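Local coordinates for organic hydroperoxide resistance protein OhrB (Bacillus subtilis, PDB 2BJO), which takes part in resistance to organic hydroperoxides as a stress-response protein of the OsmC/Ohr family, whose relatives reduce such peroxides by thiol chemistry, at residues H17-S20 with L25-D28; G51-F56 with S73-Q78; L60-K65 with H116-Y121; M82-E85 with F90-G93. The protein carries 3 engineered substitutions. All blocks are in the same frame, centred on the assembly; numbering follows the deposited sequence.

Contact 1: residues H17-S20 with L25-D28; sequences HITS and LDFD
His17 reaches across a beta hairpin, from strand 17-20 to strand 26-28, and its ring is gripped at both nitrogens by acids of the partner strand. NE2 of His17 donates to Asp26 OD2 at 2.6 Å, and ND1 of His17 to Asp28 OD1 at 2.9 Å in an almost straight bond. Both oxygens lie at the ring edge, close to its plane, yet the carboxylates stand steeply against it: OD2 of Asp26 is met nearly along its C-O bond, OD1 of Asp28 from above its carboxylate plane. Because CG of His17 is anti to the backbone N (chi1 -175°), the ring lies over the neighbouring strand, with Phe27 O beneath one face, 3.3 Å from CG of His17. Two such acids would be expected to favour a protonated imidazole and to fix its rotation.

Below the ring runs the antiparallel ladder. Ile18 and Phe27 form a hydrogen-bonded pair, Ile18 N to Phe27 O at 2.7 Å and Phe27 N to Ile18 O at 2.9 Å. On the sheet face they share, CG1 of Ile18 rests 4.0 Å from CB of Phe27; Ile18 also packs on Val8 of strand 4-11 and on Ala50 of the second subunit. Toward the turn, Ser20 N bonds Leu25 O at 2.8 Å. There OG of Ser20, which also bonds Asp22 OD1, accepts the N-H of Leu25 at 2.8 Å.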
loop_
_atom_site.group_PDB
_atom_site.type_symbol
_atom_site.label_atom_id
_atom_site.label_comp_id
_atom_site.label_asym_id
_atom_site.label_seq_id
_atom_site.Cartn_x
_atom_site.Cartn_y
_atom_site.Cartn_z
ATOM N N HIS A 17 -9.086 -0.038 -13.154
ATOM C CA HIS A 17 -9.943 -0.574 -12.103
ATOM C C HIS A 17 -9.207 -1.698 -11.362
ATOM O O HIS A 17 -8.429 -2.439 -11.969
ATOM C CB HIS A 17 -11.225 -1.011 -12.816
ATOM C CG HIS A 17 -12.311 -1.491 -11.906
ATOM N ND1 HIS A 17 -13.386 -0.701 -11.559
ATOM C CD2 HIS A 17 -12.475 -2.669 -11.258
ATOM C CE1 HIS A 17 -14.176 -1.381 -10.744
ATOM N NE2 HIS A 17 -13.643 -2.574 -10.538
ATOM N N ILE A 18 -9.474 -1.827 -10.068
ATOM C CA ILE A 18 -8.911 -2.856 -9.210
ATOM C C ILE A 18 -10.036 -3.729 -8.678
ATOM O O ILE A 18 -11.082 -3.219 -8.248
ATOM C CB ILE A 18 -8.084 -2.332 -7.999
ATOM C CG1 ILE A 18 -8.810 -1.209 -7.246
ATOM C CG2 ILE A 18 -6.693 -1.898 -8.441
ATOM C CD1 ILE A 18 -8.182 -0.904 -5.906
ATOM N N THR A 19 -9.808 -5.039 -8.733
ATOM C CA THR A 19 -10.700 -5.973 -8.064
ATOM C C THR A 19 -9.872 -6.984 -7.266
ATOM O O THR A 19 -9.011 -7.679 -7.812
ATOM C CB THR A 19 -11.631 -6.671 -9.078
ATOM O OG1 THR A 19 -12.204 -5.667 -9.908
ATOM C CG2 THR A 19 -12.798 -7.354 -8.374
ATOM N N SER A 20 -10.103 -7.070 -5.956
ATOM C CA SER A 20 -9.401 -8.084 -5.168
ATOM C C SER A 20 -9.961 -9.451 -5.623
ATOM O O SER A 20 -11.069 -9.561 -6.163
ATOM C CB SER A 20 -9.483 -7.811 -3.669
ATOM O OG SER A 20 -10.820 -7.863 -3.195
ATOM N N LEU A 25 -12.227 -5.570 -2.357
ATOM C CA LEU A 25 -11.830 -4.315 -3.037
ATOM C C LEU A 25 -12.315 -4.244 -4.488
ATOM O O LEU A 25 -12.033 -5.105 -5.316
ATOM C CB LEU A 25 -10.310 -4.107 -2.986
ATOM C CG LEU A 25 -9.629 -4.166 -1.618
ATOM C CD1 LEU A 25 -8.105 -3.905 -1.720
ATOM C CD2 LEU A 25 -10.241 -3.233 -0.570
ATOM N N ASP A 26 -13.084 -3.227 -4.849
ATOM C CA ASP A 26 -13.642 -3.210 -6.209
ATOM C C ASP A 26 -13.803 -1.735 -6.555
ATOM O O ASP A 26 -14.795 -1.145 -6.188
ATOM C CB ASP A 26 -14.944 -4.001 -6.268
ATOM C CG ASP A 26 -15.401 -4.317 -7.681
ATOM O OD1 ASP A 26 -16.468 -4.942 -7.782
ATOM O OD2 ASP A 26 -14.742 -3.994 -8.693
ATOM N N PHE A 27 -12.820 -1.140 -7.220
ATOM C CA PHE A 27 -12.822 0.299 -7.428
ATOM C C PHE A 27 -12.170 0.695 -8.728
ATOM O O PHE A 27 -11.207 0.068 -9.170
ATOM C CB PHE A 27 -12.004 1.098 -6.389
ATOM C CG PHE A 27 -12.389 0.861 -4.969
ATOM C CD1 PHE A 27 -11.769 -0.134 -4.228
ATOM C CD2 PHE A 27 -13.378 1.638 -4.374
ATOM C CE1 PHE A 27 -12.137 -0.349 -2.900
ATOM C CE2 PHE A 27 -13.773 1.445 -3.054
ATOM C CZ PHE A 27 -13.146 0.439 -2.323
ATOM N N ASP A 28 -12.710 1.782 -9.270
ATOM C CA ASP A 28 -11.979 2.527 -10.284
ATOM C C ASP A 28 -10.759 3.203 -9.665
ATOM O O ASP A 28 -10.773 3.525 -8.485
ATOM C CB ASP A 28 -12.821 3.622 -10.926
ATOM C CG ASP A 28 -14.045 3.087 -11.625
ATOM O OD1 ASP A 28 -13.897 2.088 -12.336
ATOM O OD2 ASP A 28 -15.142 3.664 -11.480
#

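Contact 2: residues G51-F56 with S73-Q78; sequences GYAACF and SEIEGQ
Helix-on-sheet packing in the buried interior joins Ala53 and Phe56, on helix 44-65, to Ile75 and Gly77, on strand 74-84. The local axes pass 7.3 Å apart, with N-to-C directions 148° from each other. Such closeness suits small residues: CB of Ala53 lies 3.6 Å from the carbonyl oxygen O of Ile75 and 3.9 Å from N of Gly77, which brings no side chain of its own to the helix face.

Ile75 touches the helix with two branches. CG2, on the far side of CB from the backbone N, sits 4.3 Å from CB of Ala53, while the other branch runs toward Phe56. There CD1 of Ile75 meets CD1 of Phe56 at 3.8 Å, arriving at the ring edge close to its plane; the two side chains cross at about a right angle. Leu96 of strand 89-99 and Ala115 of helix 105-118 also touch the Phe56 side chain.

The other face of the strand is polar, NE2 of Gln78 donating to Glu76 OE1 at 2.6 Å. Residues Ile75 to Gln78 also pair antiparallel with a strand of the second subunit, continuing the sheet across the interface. A long helix packed on a sheet shared by two subunits is typical of the dimeric OsmC/Ohr fold.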
loop_
_atom_site.group_PDB
_atom_site.type_symbol
_atom_site.label_atom_id
_atom_site.label_comp_id
_atom_site.label_asym_id
_atom_site.label_seq_id
_atom_site.Cartn_x
_atom_site.Cartn_y
_atom_site.Cartn_z
ATOM N N GLY A 51 -3.227 1.255 3.926
ATOM C CA GLY A 51 -2.426 0.122 4.329
ATOM C C GLY A 51 -1.441 0.431 5.427
ATOM O O GLY A 51 -1.314 -0.319 6.388
ATOM N N TYR A 52 -0.737 1.548 5.272
ATOM C CA TYR A 52 0.251 1.990 6.260
ATOM C C TYR A 52 -0.423 2.385 7.566
ATOM O O TYR A 52 0.106 2.080 8.622
ATOM C CB TYR A 52 1.074 3.181 5.759
ATOM C CG TYR A 52 2.512 3.239 6.249
ATOM C CD1 TYR A 52 2.881 2.829 7.538
ATOM C CD2 TYR A 52 3.527 3.691 5.401
ATOM C CE1 TYR A 52 4.196 2.859 7.962
ATOM C CE2 TYR A 52 4.860 3.727 5.825
ATOM C CZ TYR A 52 5.193 3.323 7.115
ATOM O OH TYR A 52 6.493 3.357 7.568
ATOM N N ALA A 53 -1.574 3.049 7.521
ATOM C CA ALA A 53 -2.302 3.436 8.726
ATOM C C ALA A 53 -2.685 2.192 9.557
ATOM O O ALA A 53 -2.457 2.067 10.768
ATOM C CB ALA A 53 -3.471 4.329 8.324
ATOM N N ALA A 54 -3.245 1.235 8.834
ATOM C CA ALA A 54 -3.657 -0.049 9.348
ATOM C C ALA A 54 -2.481 -0.881 9.877
ATOM O O ALA A 54 -2.567 -1.449 10.968
ATOM C CB ALA A 54 -4.351 -0.788 8.244
ATOM N N CYS A 55 -1.411 -0.960 9.085
ATOM C CA CYS A 55 -0.173 -1.632 9.470
ATOM C C CYS A 55 0.368 -1.026 10.765
ATOM O O CYS A 55 0.792 -1.771 11.659
ATOM C CB CYS A 55 0.902 -1.514 8.372
ATOM S SG CYS A 55 2.557 -2.173 8.710
ATOM N N PHE A 56 0.356 0.303 10.846
ATOM C CA PHE A 56 0.941 0.963 12.001
ATOM C C PHE A 56 0.103 0.771 13.272
ATOM O O PHE A 56 0.670 0.546 14.340
ATOM C CB PHE A 56 1.192 2.441 11.730
ATOM C CG PHE A 56 2.300 3.025 12.555
ATOM C CD1 PHE A 56 2.049 3.644 13.763
ATOM C CD2 PHE A 56 3.614 2.947 12.097
ATOM C CE1 PHE A 56 3.081 4.188 14.523
ATOM C CE2 PHE A 56 4.655 3.494 12.836
ATOM C CZ PHE A 56 4.387 4.117 14.047
ATOM N N SER A 73 -6.479 3.842 19.610
ATOM C CA SER A 73 -5.730 4.699 18.701
ATOM C C SER A 73 -6.478 4.975 17.398
ATOM O O SER A 73 -7.348 4.211 16.944
ATOM C CB SER A 73 -4.332 4.135 18.383
ATOM O OG SER A 73 -4.404 2.923 17.634
ATOM N N GLU A 74 -6.097 6.122 16.840
ATOM C CA GLU A 74 -6.448 6.588 15.510
ATOM C C GLU A 74 -5.142 7.062 14.916
ATOM O O GLU A 74 -4.436 7.893 15.519
ATOM C CB GLU A 74 -7.461 7.722 15.502
ATOM C CG GLU A 74 -8.860 7.301 15.889
ATOM C CD GLU A 74 -9.885 8.427 15.844
ATOM O OE1 GLU A 74 -9.682 9.432 15.134
ATOM O OE2 GLU A 74 -10.924 8.328 16.534
ATOM N N ILE A 75 -4.848 6.495 13.747
ATOM C CA ILE A 75 -3.693 6.836 12.918
ATOM C C ILE A 75 -4.141 7.354 11.549
ATOM O O ILE A 75 -4.767 6.619 10.765
ATOM C CB ILE A 75 -2.750 5.636 12.754
ATOM C CG1 ILE A 75 -2.293 5.263 14.180
ATOM C CG2 ILE A 75 -1.606 5.998 11.821
ATOM C CD1 ILE A 75 -1.743 3.929 14.295
ATOM N N GLU A 76 -3.790 8.613 11.296
ATOM C CA GLU A 76 -4.045 9.194 9.988
ATOM C C GLU A 76 -2.794 9.046 9.139
ATOM O O GLU A 76 -1.810 9.709 9.397
ATOM C CB GLU A 76 -4.445 10.672 9.978
ATOM C CG GLU A 76 -5.056 11.121 8.638
ATOM C CD GLU A 76 -5.206 12.636 8.503
ATOM O OE1 GLU A 76 -4.486 13.461 9.089
ATOM O OE2 GLU A 76 -6.097 13.094 7.773
ATOM N N GLY A 77 -2.866 8.192 8.124
ATOM C CA GLY A 77 -1.807 8.081 7.133
ATOM C C GLY A 77 -2.001 9.148 6.067
ATOM O O GLY A 77 -3.110 9.296 5.550
ATOM N N GLN A 78 -0.925 9.875 5.765
ATOM C CA GLN A 78 -0.917 10.963 4.783
ATOM C C GLN A 78 0.207 10.681 3.775
ATOM O O GLN A 78 1.407 10.775 4.071
ATOM C CB GLN A 78 -0.730 12.321 5.454
ATOM C CG GLN A 78 -1.660 12.544 6.629
ATOM C CD GLN A 78 -1.340 13.833 7.332
ATOM O OE1 GLN A 78 -0.253 14.379 7.149
ATOM N NE2 GLN A 78 -2.281 14.329 8.130
#

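Contact 3: residues L60-K65 with H116-Y121; sequences LEHVAK and HEFCPY
His62 and Phe118 make this surface contact almost alone, as an offset stack of two aromatic rings carried by different helices. The segment 60-65 is the last part of helix 44-65, and at its start Leu60 turns the other way, into the apolar layer of Leu111 and Val112 on helix 105-118. Next in sequence, Glu61 looks to the dimer partner, its OE2 bonded to the backbone N of Arg14 of the second subunit.

One residue on, His62 points toward Phe118. With chi1 at 178° the imidazole stretches away from the helix backbone, and Phe118 does the same (chi1 179°) to come out to meet it. The ring centroids are 4.3 Å apart and the planes are inclined by 24°. The overlap is partial: CE1 of Phe118 sits over one face of the imidazole, toward its rim, 3.4 Å from CE1 of His62 and 3.4 Å from its ND1, while CZ of Phe118 comes within 3.8 Å of CG of His62. Dispersion between flat groups, not hydrogen bonding, therefore joins the two segments. Val63 follows and packs on Ala114 of helix 105-118.

Phe118 closes helix 105-118, and Cys119, the next residue, occupies the N-cap position of helix 120-125 while its SG forms a disulfide with Cys55. The stack thus lies beside the junction of those two helices, with Phe118 also leaning on Ala59 one turn earlier along helix 44-65.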
loop_
_atom_site.group_PDB
_atom_site.type_symbol
_atom_site.label_atom_id
_atom_site.label_comp_id
_atom_site.label_asym_id
_atom_site.label_seq_id
_atom_site.Cartn_x
_atom_site.Cartn_y
_atom_site.Cartn_z
ATOM N N LEU A 60 1.358 -0.900 16.609
ATOM C CA LEU A 60 1.220 -0.163 17.867
ATOM C C LEU A 60 0.484 -1.028 18.914
ATOM O O LEU A 60 0.873 -1.105 20.085
ATOM C CB LEU A 60 0.559 1.181 17.548
ATOM C CG LEU A 60 0.543 2.194 18.684
ATOM C CD1 LEU A 60 1.917 2.754 19.054
ATOM C CD2 LEU A 60 -0.468 3.288 18.340
ATOM N N GLU A 61 -0.571 -1.713 18.483
ATOM C CA GLU A 61 -1.328 -2.645 19.315
ATOM C C GLU A 61 -0.497 -3.829 19.787
ATOM O O GLU A 61 -0.584 -4.213 20.953
ATOM C CB GLU A 61 -2.513 -3.216 18.536
ATOM C CG GLU A 61 -3.363 -4.260 19.215
ATOM C CD GLU A 61 -4.394 -4.758 18.220
ATOM O OE1 GLU A 61 -5.581 -4.463 18.384
ATOM O OE2 GLU A 61 -4.040 -5.424 17.234
ATOM N N HIS A 62 0.289 -4.408 18.882
ATOM C CA HIS A 62 1.196 -5.493 19.260
ATOM C C HIS A 62 2.281 -5.042 20.253
ATOM O O HIS A 62 2.593 -5.772 21.169
ATOM C CB HIS A 62 1.813 -6.106 17.984
ATOM C CG HIS A 62 2.795 -7.202 18.250
ATOM N ND1 HIS A 62 4.102 -6.966 18.629
ATOM C CD2 HIS A 62 2.655 -8.547 18.214
ATOM C CE1 HIS A 62 4.730 -8.111 18.813
ATOM N NE2 HIS A 62 3.873 -9.083 18.561
ATOM N N VAL A 63 2.886 -3.865 20.107
ATOM C CA VAL A 63 3.981 -3.442 20.998
ATOM C C VAL A 63 3.446 -3.114 22.399
ATOM O O VAL A 63 4.091 -3.355 23.416
ATOM C CB VAL A 63 4.912 -2.339 20.432
ATOM C CG1 VAL A 63 5.644 -2.886 19.241
ATOM C CG2 VAL A 63 4.171 -1.071 20.099
ATOM N N ALA A 64 2.239 -2.569 22.414
ATOM C CA ALA A 64 1.509 -2.246 23.626
ATOM C C ALA A 64 1.138 -3.533 24.355
ATOM O O ALA A 64 1.304 -3.625 25.578
ATOM C CB ALA A 64 0.299 -1.417 23.278
ATOM N N LYS A 65 0.634 -4.512 23.605
ATOM C CA LYS A 65 0.260 -5.810 24.164
ATOM C C LYS A 65 1.359 -6.494 24.960
ATOM O O LYS A 65 1.126 -7.025 26.044
ATOM C CB LYS A 65 -0.108 -6.770 23.035
ATOM C CG LYS A 65 -1.544 -7.170 23.063
ATOM C CD LYS A 65 -1.789 -8.394 23.954
ATOM C CE LYS A 65 -3.290 -8.779 23.926
ATOM N NZ LYS A 65 -3.674 -10.243 23.815
ATOM N N HIS A 116 7.217 1.581 14.732
ATOM C CA HIS A 116 7.912 1.889 13.491
ATOM C C HIS A 116 9.000 0.876 13.181
ATOM O O HIS A 116 9.377 0.722 12.036
ATOM C CB HIS A 116 8.521 3.292 13.562
ATOM C CG HIS A 116 8.874 3.879 12.234
ATOM N ND1 HIS A 116 10.054 4.555 12.001
ATOM C CD2 HIS A 116 8.203 3.892 11.063
ATOM C CE1 HIS A 116 10.091 4.963 10.748
ATOM N NE2 HIS A 116 8.976 4.580 10.158
ATOM N N GLU A 117 9.538 0.199 14.184
ATOM C CA GLU A 117 10.551 -0.816 13.934
ATOM C C GLU A 117 9.851 -2.130 13.561
ATOM O O GLU A 117 10.399 -2.914 12.786
ATOM C CB GLU A 117 11.553 -0.864 15.111
ATOM C CG GLU A 117 12.177 0.470 15.640
ATOM C CD GLU A 117 12.310 1.714 14.717
ATOM O OE1 GLU A 117 11.982 2.862 15.142
ATOM O OE2 GLU A 117 12.735 1.627 13.540
ATOM N N PHE A 118 8.640 -2.397 14.053
ATOM C CA PHE A 118 7.880 -3.625 13.764
ATOM C C PHE A 118 7.011 -3.680 12.495
ATOM O O PHE A 118 7.011 -4.704 11.822
ATOM C CB PHE A 118 7.041 -3.923 15.017
ATOM C CG PHE A 118 6.160 -5.133 14.958
ATOM C CD1 PHE A 118 6.513 -6.289 15.642
ATOM C CD2 PHE A 118 4.964 -5.129 14.240
ATOM C CE1 PHE A 118 5.698 -7.434 15.608
ATOM C CE2 PHE A 118 4.163 -6.257 14.209
ATOM C CZ PHE A 118 4.515 -7.409 14.886
ATOM N N CYS A 119 6.271 -2.614 12.190
ATOM C CA CYS A 119 5.345 -2.511 11.066
ATOM C C CYS A 119 6.016 -2.900 9.765
ATOM O O CYS A 119 6.986 -2.242 9.370
ATOM C CB CYS A 119 4.775 -1.095 10.924
ATOM S SG CYS A 119 3.819 -0.648 9.430
ATOM N N PRO A 120 5.540 -3.998 9.152
ATOM C CA PRO A 120 6.102 -4.342 7.849
ATOM C C PRO A 120 6.166 -3.214 6.804
ATOM O O PRO A 120 7.091 -3.242 6.010
ATOM C CB PRO A 120 5.177 -5.492 7.402
ATOM C CG PRO A 120 4.826 -6.194 8.671
ATOM C CD PRO A 120 4.558 -5.019 9.575
ATOM N N TYR A 121 5.254 -2.248 6.751
ATOM C CA TYR A 121 5.365 -1.141 5.780
ATOM C C TYR A 121 6.574 -0.236 6.066
ATOM O O TYR A 121 7.188 0.269 5.119
ATOM C CB TYR A 121 4.118 -0.266 5.689
ATOM C CG TYR A 121 2.927 -0.668 4.852
ATOM C CD1 TYR A 121 2.280 0.284 4.066
ATOM C CD2 TYR A 121 2.422 -1.962 4.850
ATOM C CE1 TYR A 121 1.158 -0.028 3.285
ATOM C CE2 TYR A 121 1.312 -2.301 4.092
ATOM C CZ TYR A 121 0.686 -1.326 3.317
ATOM O OH TYR A 121 -0.402 -1.691 2.578
#

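Contact 4: residues M82-E85 with F90-G93; sequences MKDE and FKIG
Met82 and Lys91 face each other as an antiparallel hydrogen-bonded pair, with Met82 N to Lys91 O at 2.8 Å and Lys91 N to Met82 O at 2.9 Å. Beyond the backbone, a single water joins the charged ends of Asp84 and Lys91: it donates to OD1 of Asp84 at 2.7 Å and accepts from NZ of Lys91 at 2.7 Å. The two charges stay 4.5 Å apart between OD1 of Asp84 and NZ of Lys91, too far for a direct salt bridge. OD1 of Asp84 is also bonded to Ser86 OG, while OD2 has a salt bridge to Lys123 of the second subunit, to which Phe90 O is hydrogen-bonded as well.

The Lys91 chain is bent at chi3 (20°, close to eclipsed), and CE of Lys91 passes 3.9 Å from OD2 of Asp84, the two side chains crossing at about a right angle. Packing surrounds these bonds: Met82 O lies at the ring edge of Phe90, and the extended Met82 chain carries CE over Gly93, 4.3 Å from its CA. The Phe90 side chain packs on Leu81 of strand 74-84 and on Leu3 of the second subunit. The local directions of 82-84 and 90-93 are 130° apart, well short of antiparallel, as in a twisted beta hairpin, here that of strands 74-84 and 89-99 near their turn.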
loop_
_atom_site.group_PDB
_atom_site.type_symbol
_atom_site.label_atom_id
_atom_site.label_comp_id
_atom_site.label_asym_id
_atom_site.label_seq_id
_atom_site.Cartn_x
_atom_site.Cartn_y
_atom_site.Cartn_z
ATOM N N MET A 82 4.891 13.251 -5.241
ATOM C CA MET A 82 5.852 14.329 -5.422
ATOM C C MET A 82 6.721 14.115 -6.653
ATOM O O MET A 82 6.901 12.997 -7.120
ATOM C CB MET A 82 6.800 14.382 -4.232
ATOM C CG MET A 82 6.130 14.334 -2.889
ATOM S SD MET A 82 7.488 14.320 -1.723
ATOM C CE MET A 82 6.577 15.102 -0.390
ATOM N N LYS A 83 7.254 15.213 -7.166
ATOM C CA LYS A 83 8.197 15.169 -8.271
ATOM C C LYS A 83 9.496 14.587 -7.695
ATOM O O LYS A 83 9.891 14.866 -6.556
ATOM C CB LYS A 83 8.319 16.559 -8.913
ATOM C CG LYS A 83 9.334 16.773 -10.031
ATOM C CD LYS A 83 9.437 18.256 -10.395
ATOM C CE LYS A 83 10.682 18.632 -11.227
ATOM N NZ LYS A 83 10.804 20.098 -11.559
ATOM N N ASP A 84 10.126 13.734 -8.496
ATOM C CA ASP A 84 11.402 13.105 -8.216
ATOM C C ASP A 84 12.319 13.863 -9.172
ATOM O O ASP A 84 12.411 13.545 -10.370
ATOM C CB ASP A 84 11.401 11.609 -8.519
ATOM C CG ASP A 84 12.674 10.894 -8.053
ATOM O OD1 ASP A 84 13.701 11.529 -7.736
ATOM O OD2 ASP A 84 12.689 9.646 -7.975
ATOM N N GLU A 85 12.983 14.875 -8.619
ATOM C CA GLU A 85 13.969 15.666 -9.361
ATOM C C GLU A 85 15.187 14.873 -9.855
ATOM O O GLU A 85 15.790 15.246 -10.859
ATOM C CB GLU A 85 14.430 16.872 -8.525
ATOM C CG GLU A 85 13.409 18.008 -8.462
ATOM C CD GLU A 85 13.885 19.245 -7.704
ATOM O OE1 GLU A 85 15.074 19.357 -7.313
ATOM O OE2 GLU A 85 13.034 20.145 -7.509
ATOM N N PHE A 90 8.468 10.487 -10.467
ATOM C CA PHE A 90 7.715 10.683 -9.236
ATOM C C PHE A 90 8.199 9.798 -8.099
ATOM O O PHE A 90 8.850 8.772 -8.286
ATOM C CB PHE A 90 6.231 10.344 -9.423
ATOM C CG PHE A 90 5.581 11.147 -10.495
ATOM C CD1 PHE A 90 5.497 10.654 -11.792
ATOM C CD2 PHE A 90 5.085 12.410 -10.200
ATOM C CE1 PHE A 90 4.904 11.421 -12.790
ATOM C CE2 PHE A 90 4.490 13.188 -11.175
ATOM C CZ PHE A 90 4.395 12.697 -12.476
ATOM N N LYS A 91 7.861 10.248 -6.898
ATOM C CA LYS A 91 8.110 9.527 -5.651
ATOM C C LYS A 91 7.063 9.914 -4.617
ATOM O O LYS A 91 6.324 10.895 -4.763
ATOM C CB LYS A 91 9.513 9.783 -5.098
ATOM C CG LYS A 91 9.872 11.243 -4.852
ATOM C CD LYS A 91 11.230 11.470 -4.177
ATOM C CE LYS A 91 12.310 10.372 -4.200
ATOM N NZ LYS A 91 13.559 10.682 -3.354
ATOM N N ILE A 92 7.075 9.115 -3.557
ATOM C CA ILE A 92 6.193 9.173 -2.394
ATOM C C ILE A 92 6.807 9.745 -1.133
ATOM O O ILE A 92 7.978 9.515 -0.838
ATOM C CB ILE A 92 5.754 7.679 -2.134
ATOM C CG1 ILE A 92 4.744 7.257 -3.206
ATOM C CG2 ILE A 92 5.257 7.339 -0.744
ATOM C CD1 ILE A 92 3.563 8.155 -3.411
ATOM N N GLY A 93 5.966 10.450 -0.379
ATOM C CA GLY A 93 6.244 11.042 0.941
ATOM C C GLY A 93 5.168 10.526 1.879
ATOM O O GLY A 93 4.018 10.316 1.471
HETATM O O HOH W 1 14.726 12.128 -5.298
#

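How the contacts relate
Burial separates the four contacts. Contact 2 is fully buried and almost purely apolar, whereas contact 3 lies at the surface and depends on one aromatic stack; both use helix 44-65, and the Cys55-Cys119 disulfide joins them directly. Contacts 1 and 4 are the partly buried hairpins. Each combines backbone ladder bonds with charged side chains, but in contact 1 the acids bind their base directly and in contact 4 water intervenes. Strand 74-84 serves contacts 2 and 4, helix-packed in the interior and polar near the turn. Contacts 1 and 3 lie on opposite sides of the chain's centre, and all four touch the second subunit.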